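PDB 3PMR: amyloid-like protein 1 from Homo sapiens, which probably serves as a cell-adhesion protein of the amyloid precursor family, its E2 domain binding heparin and forming dimers. Local coordinates for residues B[136-147]-B[172-183]. Sequence-based numbering, arbitrary orientation.
With PO4 (phosphate ion), chain F.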
loop_
_atom_site.group_PDB
_atom_site.type_symbol
_atom_site.label_atom_id
_atom_site.label_comp_id
_atom_site.label_asym_id
_atom_site.label_seq_id
_atom_site.Cartn_x
_atom_site.Cartn_y
_atom_site.Cartn_z
ATOM N N TYR B 136 -27.901 -5.781 7.996
ATOM C CA TYR B 136 -28.045 -5.328 6.612
ATOM C C TYR B 136 -27.474 -3.916 6.457
ATOM O O TYR B 136 -26.812 -3.611 5.468
ATOM C CB TYR B 136 -29.517 -5.339 6.194
ATOM C CG TYR B 136 -29.758 -4.862 4.775
ATOM C CD1 TYR B 136 -29.352 -5.628 3.676
ATOM C CD2 TYR B 136 -30.381 -3.641 4.530
ATOM C CE1 TYR B 136 -29.566 -5.185 2.371
ATOM C CE2 TYR B 136 -30.597 -3.187 3.227
ATOM C CZ TYR B 136 -30.190 -3.964 2.156
ATOM O OH TYR B 136 -30.412 -3.519 0.872
ATOM N N LEU B 137 -27.726 -3.061 7.444
ATOM C CA LEU B 137 -27.228 -1.690 7.398
ATOM C C LEU B 137 -25.710 -1.682 7.500
ATOM O O LEU B 137 -25.044 -0.860 6.879
ATOM C CB LEU B 137 -27.842 -0.858 8.533
ATOM C CG LEU B 137 -29.354 -0.663 8.408
ATOM C CD1 LEU B 137 -29.888 0.195 9.533
ATOM C CD2 LEU B 137 -29.642 0.000 7.078
ATOM N N ARG B 138 -25.155 -2.600 8.284
ATOM C CA ARG B 138 -23.709 -2.667 8.410
ATOM C C ARG B 138 -23.099 -3.181 7.109
ATOM O O ARG B 138 -21.980 -2.815 6.756
ATOM C CB ARG B 138 -23.300 -3.562 9.581
ATOM C CG ARG B 138 -23.704 -2.984 10.924
ATOM C CD ARG B 138 -22.867 -3.546 12.061
ATOM N NE ARG B 138 -22.014 -4.649 11.629
ATOM N N ALA B 139 -23.831 -4.033 6.401
ATOM C CA ALA B 139 -23.343 -4.546 5.125
ATOM C C ALA B 139 -23.303 -3.358 4.149
ATOM O O ALA B 139 -22.388 -3.244 3.333
ATOM C CB ALA B 139 -24.274 -5.624 4.606
ATOM N N GLU B 140 -24.299 -2.476 4.240
ATOM C CA GLU B 140 -24.347 -1.306 3.362
ATOM C C GLU B 140 -23.302 -0.259 3.731
ATOM O O GLU B 140 -22.757 0.411 2.856
ATOM C CB GLU B 140 -25.751 -0.692 3.348
ATOM C CG GLU B 140 -26.679 -1.461 2.430
ATOM C CD GLU B 140 -26.045 -1.710 1.060
ATOM O OE1 GLU B 140 -26.458 -1.059 0.080
ATOM O OE2 GLU B 140 -25.120 -2.554 0.966
ATOM N N GLN B 141 -23.013 -0.137 5.023
ATOM C CA GLN B 141 -21.991 0.793 5.479
ATOM C C GLN B 141 -20.651 0.321 4.924
ATOM O O GLN B 141 -19.841 1.122 4.466
ATOM C CB GLN B 141 -21.920 0.822 7.004
ATOM C CG GLN B 141 -20.802 1.705 7.521
ATOM C CD GLN B 141 -20.557 1.535 9.004
ATOM O OE1 GLN B 141 -20.448 0.412 9.507
ATOM N NE2 GLN B 141 -20.455 2.651 9.716
ATOM N N LYS B 142 -20.425 -0.989 4.953
ATOM C CA LYS B 142 -19.172 -1.541 4.430
ATOM C C LYS B 142 -19.016 -1.221 2.936
ATOM O O LYS B 142 -17.931 -0.873 2.482
ATOM C CB LYS B 142 -19.136 -3.054 4.653
ATOM C CG LYS B 142 -17.791 -3.684 4.380
ATOM C CD LYS B 142 -17.660 -5.030 5.073
ATOM C CE LYS B 142 -16.203 -5.426 5.159
ATOM N NZ LYS B 142 -15.445 -4.316 5.794
ATOM N N GLU B 143 -20.102 -1.352 2.179
ATOM C CA GLU B 143 -20.090 -1.056 0.742
ATOM C C GLU B 143 -19.866 0.438 0.476
ATOM O O GLU B 143 -19.212 0.829 -0.491
ATOM C CB GLU B 143 -21.409 -1.503 0.105
ATOM C CG GLU B 143 -21.583 -1.080 -1.356
ATOM C CD GLU B 143 -22.669 -1.879 -2.068
ATOM O OE1 GLU B 143 -23.374 -2.654 -1.379
ATOM O OE2 GLU B 143 -22.817 -1.735 -3.306
ATOM N N GLN B 144 -20.424 1.264 1.343
ATOM C CA GLN B 144 -20.278 2.699 1.216
ATOM C C GLN B 144 -18.824 3.081 1.468
ATOM O O GLN B 144 -18.225 3.831 0.697
ATOM C CB GLN B 144 -21.176 3.412 2.225
ATOM C CG GLN B 144 -21.012 4.905 2.187
ATOM C CD GLN B 144 -21.910 5.598 3.165
ATOM O OE1 GLN B 144 -21.606 5.686 4.357
ATOM N NE2 GLN B 144 -23.043 6.086 2.674
ATOM N N ARG B 145 -18.258 2.555 2.547
ATOM C CA ARG B 145 -16.870 2.845 2.888
ATOM C C ARG B 145 -15.939 2.350 1.796
ATOM O O ARG B 145 -14.922 2.978 1.502
ATOM C CB ARG B 145 -16.510 2.204 4.236
ATOM C CG ARG B 145 -17.088 2.966 5.438
ATOM C CD ARG B 145 -16.927 2.195 6.741
ATOM N NE ARG B 145 -15.531 1.912 7.061
ATOM C CZ ARG B 145 -14.628 2.835 7.391
ATOM N NH1 ARG B 145 -14.968 4.118 7.447
ATOM N NH2 ARG B 145 -13.383 2.473 7.668
ATOM N N HIS B 146 -16.298 1.236 1.173
ATOM C CA HIS B 146 -15.465 0.690 0.117
ATOM C C HIS B 146 -15.440 1.650 -1.064
ATOM O O HIS B 146 -14.386 1.920 -1.640
ATOM C CB HIS B 146 -15.988 -0.670 -0.319
ATOM C CG HIS B 146 -15.151 -1.317 -1.370
ATOM N ND1 HIS B 146 -15.343 -1.092 -2.715
ATOM C CD2 HIS B 146 -14.076 -2.135 -1.272
ATOM C CE1 HIS B 146 -14.419 -1.740 -3.402
ATOM N NE2 HIS B 146 -13.637 -2.378 -2.550
ATOM N N THR B 147 -16.608 2.172 -1.418
ATOM C CA THR B 147 -16.707 3.115 -2.518
ATOM C C THR B 147 -15.905 4.375 -2.202
ATOM O O THR B 147 -15.134 4.841 -3.028
ATOM C CB THR B 147 -18.169 3.502 -2.753
ATOM O OG1 THR B 147 -18.917 2.325 -3.074
ATOM C CG2 THR B 147 -18.281 4.511 -3.881
ATOM N N HIS B 172 -23.190 5.586 -7.258
ATOM C CA HIS B 172 -23.144 4.400 -6.420
ATOM C C HIS B 172 -23.630 4.727 -5.007
ATOM O O HIS B 172 -24.358 3.947 -4.408
ATOM C CB HIS B 172 -21.727 3.841 -6.367
ATOM C CG HIS B 172 -21.646 2.473 -5.765
ATOM N ND1 HIS B 172 -20.496 1.719 -5.785
ATOM C CD2 HIS B 172 -22.579 1.718 -5.136
ATOM C CE1 HIS B 172 -20.721 0.558 -5.196
ATOM N NE2 HIS B 172 -21.977 0.532 -4.793
ATOM N N LEU B 173 -23.234 5.878 -4.480
ATOM C CA LEU B 173 -23.689 6.267 -3.150
ATOM C C LEU B 173 -25.208 6.455 -3.139
ATOM O O LEU B 173 -25.854 6.168 -2.143
ATOM C CB LEU B 173 -22.978 7.542 -2.680
ATOM C CG LEU B 173 -21.507 7.301 -2.326
ATOM C CD1 LEU B 173 -20.858 8.617 -1.923
ATOM C CD2 LEU B 173 -21.407 6.293 -1.186
ATOM N N GLN B 174 -25.784 6.914 -4.247
ATOM C CA GLN B 174 -27.243 7.082 -4.311
ATOM C C GLN B 174 -27.933 5.709 -4.388
ATOM O O GLN B 174 -29.065 5.558 -3.937
ATOM C CB GLN B 174 -27.663 7.900 -5.535
ATOM C CG GLN B 174 -27.145 9.329 -5.575
ATOM C CD GLN B 174 -27.656 10.086 -6.800
ATOM O OE1 GLN B 174 -27.665 9.557 -7.912
ATOM N NE2 GLN B 174 -28.079 11.327 -6.597
ATOM N N VAL B 175 -27.257 4.720 -4.973
ATOM C CA VAL B 175 -27.826 3.371 -5.084
ATOM C C VAL B 175 -27.875 2.743 -3.693
ATOM O O VAL B 175 -28.832 2.069 -3.337
ATOM C CB VAL B 175 -26.985 2.462 -6.039
ATOM C CG1 VAL B 175 -27.438 1.007 -5.928
ATOM C CG2 VAL B 175 -27.156 2.919 -7.470
ATOM N N ILE B 176 -26.837 2.985 -2.907
ATOM C CA ILE B 176 -26.757 2.461 -1.556
ATOM C C ILE B 176 -27.814 3.120 -0.681
ATOM O O ILE B 176 -28.451 2.470 0.145
ATOM C CB ILE B 176 -25.386 2.753 -0.947
ATOM C CG1 ILE B 176 -24.323 1.943 -1.671
ATOM C CG2 ILE B 176 -25.400 2.462 0.540
ATOM C CD1 ILE B 176 -22.937 2.236 -1.175
ATOM N N GLU B 177 -27.985 4.423 -0.868
ATOM C CA GLU B 177 -28.953 5.185 -0.094
ATOM C C GLU B 177 -30.359 4.701 -0.404
ATOM O O GLU B 177 -31.215 4.645 0.471
ATOM C CB GLU B 177 -28.840 6.678 -0.412
ATOM C CG GLU B 177 -29.808 7.538 0.377
ATOM N N GLU B 178 -30.592 4.346 -1.659
ATOM C CA GLU B 178 -31.905 3.861 -2.049
ATOM C C GLU B 178 -32.152 2.454 -1.492
ATOM O O GLU B 178 -33.282 2.112 -1.163
ATOM C CB GLU B 178 -32.052 3.859 -3.577
ATOM C CG GLU B 178 -33.347 3.235 -4.086
ATOM C CD GLU B 178 -34.594 4.005 -3.665
ATOM O OE1 GLU B 178 -34.492 4.867 -2.762
ATOM O OE2 GLU B 178 -35.681 3.739 -4.233
ATOM N N ARG B 179 -31.118 1.625 -1.391
ATOM C CA ARG B 179 -31.355 0.290 -0.845
ATOM C C ARG B 179 -31.728 0.407 0.634
ATOM O O ARG B 179 -32.608 -0.305 1.117
ATOM C CB ARG B 179 -30.139 -0.614 -1.060
ATOM C CG ARG B 179 -30.151 -1.230 -2.447
ATOM C CD ARG B 179 -29.245 -2.436 -2.545
ATOM N NE ARG B 179 -27.845 -2.078 -2.374
ATOM C CZ ARG B 179 -26.927 -2.169 -3.331
ATOM N NH1 ARG B 179 -27.256 -2.610 -4.539
ATOM N NH2 ARG B 179 -25.677 -1.819 -3.075
ATOM N N VAL B 180 -31.084 1.334 1.334
ATOM C CA VAL B 180 -31.380 1.573 2.736
ATOM C C VAL B 180 -32.843 2.036 2.886
ATOM O O VAL B 180 -33.566 1.546 3.758
ATOM C CB VAL B 180 -30.442 2.650 3.327
ATOM C CG1 VAL B 180 -30.857 2.984 4.759
ATOM C CG2 VAL B 180 -28.989 2.149 3.290
ATOM N N ASN B 181 -33.287 2.963 2.034
ATOM C CA ASN B 181 -34.667 3.435 2.120
ATOM C C ASN B 181 -35.646 2.331 1.762
ATOM O O ASN B 181 -36.711 2.219 2.373
ATOM C CB ASN B 181 -34.897 4.646 1.213
ATOM C CG ASN B 181 -34.163 5.878 1.702
ATOM O OD1 ASN B 181 -34.030 6.095 2.910
ATOM N ND2 ASN B 181 -33.691 6.697 0.769
ATOM N N GLN B 182 -35.292 1.518 0.773
ATOM C CA GLN B 182 -36.151 0.417 0.371
ATOM C C GLN B 182 -36.293 -0.585 1.537
ATOM O O GLN B 182 -37.380 -1.115 1.762
ATOM C CB GLN B 182 -35.583 -0.287 -0.873
ATOM C CG GLN B 182 -35.945 0.353 -2.229
ATOM C CD GLN B 182 -35.212 -0.305 -3.416
ATOM O OE1 GLN B 182 -34.605 -1.367 -3.275
ATOM N NE2 GLN B 182 -35.279 0.330 -4.590
ATOM N N SER B 183 -35.212 -0.833 2.283
ATOM C CA SER B 183 -35.277 -1.774 3.407
ATOM C C SER B 183 -36.169 -1.223 4.509
ATOM O O SER B 183 -36.971 -1.955 5.086
ATOM C CB SER B 183 -33.881 -2.077 3.984
ATOM O OG SER B 183 -33.345 -0.985 4.721
HETATM P P PO4 F . -14.006 -1.409 6.777
HETATM O O1 PO4 F . -14.390 -0.467 5.695
HETATM O O2 PO4 F . -15.226 -2.055 7.328
HETATM O O3 PO4 F . -13.096 -2.450 6.228
HETATM O O4 PO4 F . -13.306 -0.664 7.859
HETATM O O HOH W 1 -33.099 -3.008 0.335
HETATM O O HOH W 2 -24.886 6.407 0.584
#
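Arg-179 reaches across to two glutamates of the facing helix and ties Glu-140 and Glu-143 into one salt-bridge network. Its NE gives Glu-140 OE1 a nearly straight bond (3.0 Å, 164°); the donor lies above the carboxylate plane, although OE1 itself sits in the plane of the guanidinium. NH2 of Arg-179 is shared, weakly bonded to Glu-140 OE1 and to Glu-143 OE2 at 2.9 Å, the N-H pointing well off the second oxygen. The same OE2 takes a straighter bond from His-172 NE2 (2.8 Å), arriving on the anti side and within the imidazole plane, with ring and carboxylate 75° apart. Glu-143 gets there fully extended, its CG anti to the backbone N, and its other oxygen, OE1, pairs with Arg-108 of helix 64-119. Thr-147 OG1 lies over a face of the His-172 ring and donates to Glu-143 O on its own helix.

Beside the charges, Ile-176 slides its CD1 against Glu-143 CG and Gln-144 CA, both at 3.6 Å, while the Leu-173 side chain crosses that of Gln-144 at about a right angle, its CD2 resting on Gln-144 CG (3.7 Å). A water links Gln-144 NE2 to Leu-173 O. Toward the other end, Tyr-136 lays its OH against Arg-179 CB (3.5 Å) and shares a water with Arg-179 O; its CE2 meets Ser-183 CB. Leu-137 CD2 packs on Val-180 CG1, and both residues also touch Leu-205 of helix 191-207.

Segments 136-147 and 172-183, on helices 126-157 and 159-187, run antiparallel (173°) as part of the E2 domain's C-terminal helical bundle. At 2.9 Å, Glu-140 OE2 and Glu-143 OE1 would repel each other if both carboxylates were charged; Arg-108 and Arg-179 would offset this and probably favour the ionised forms.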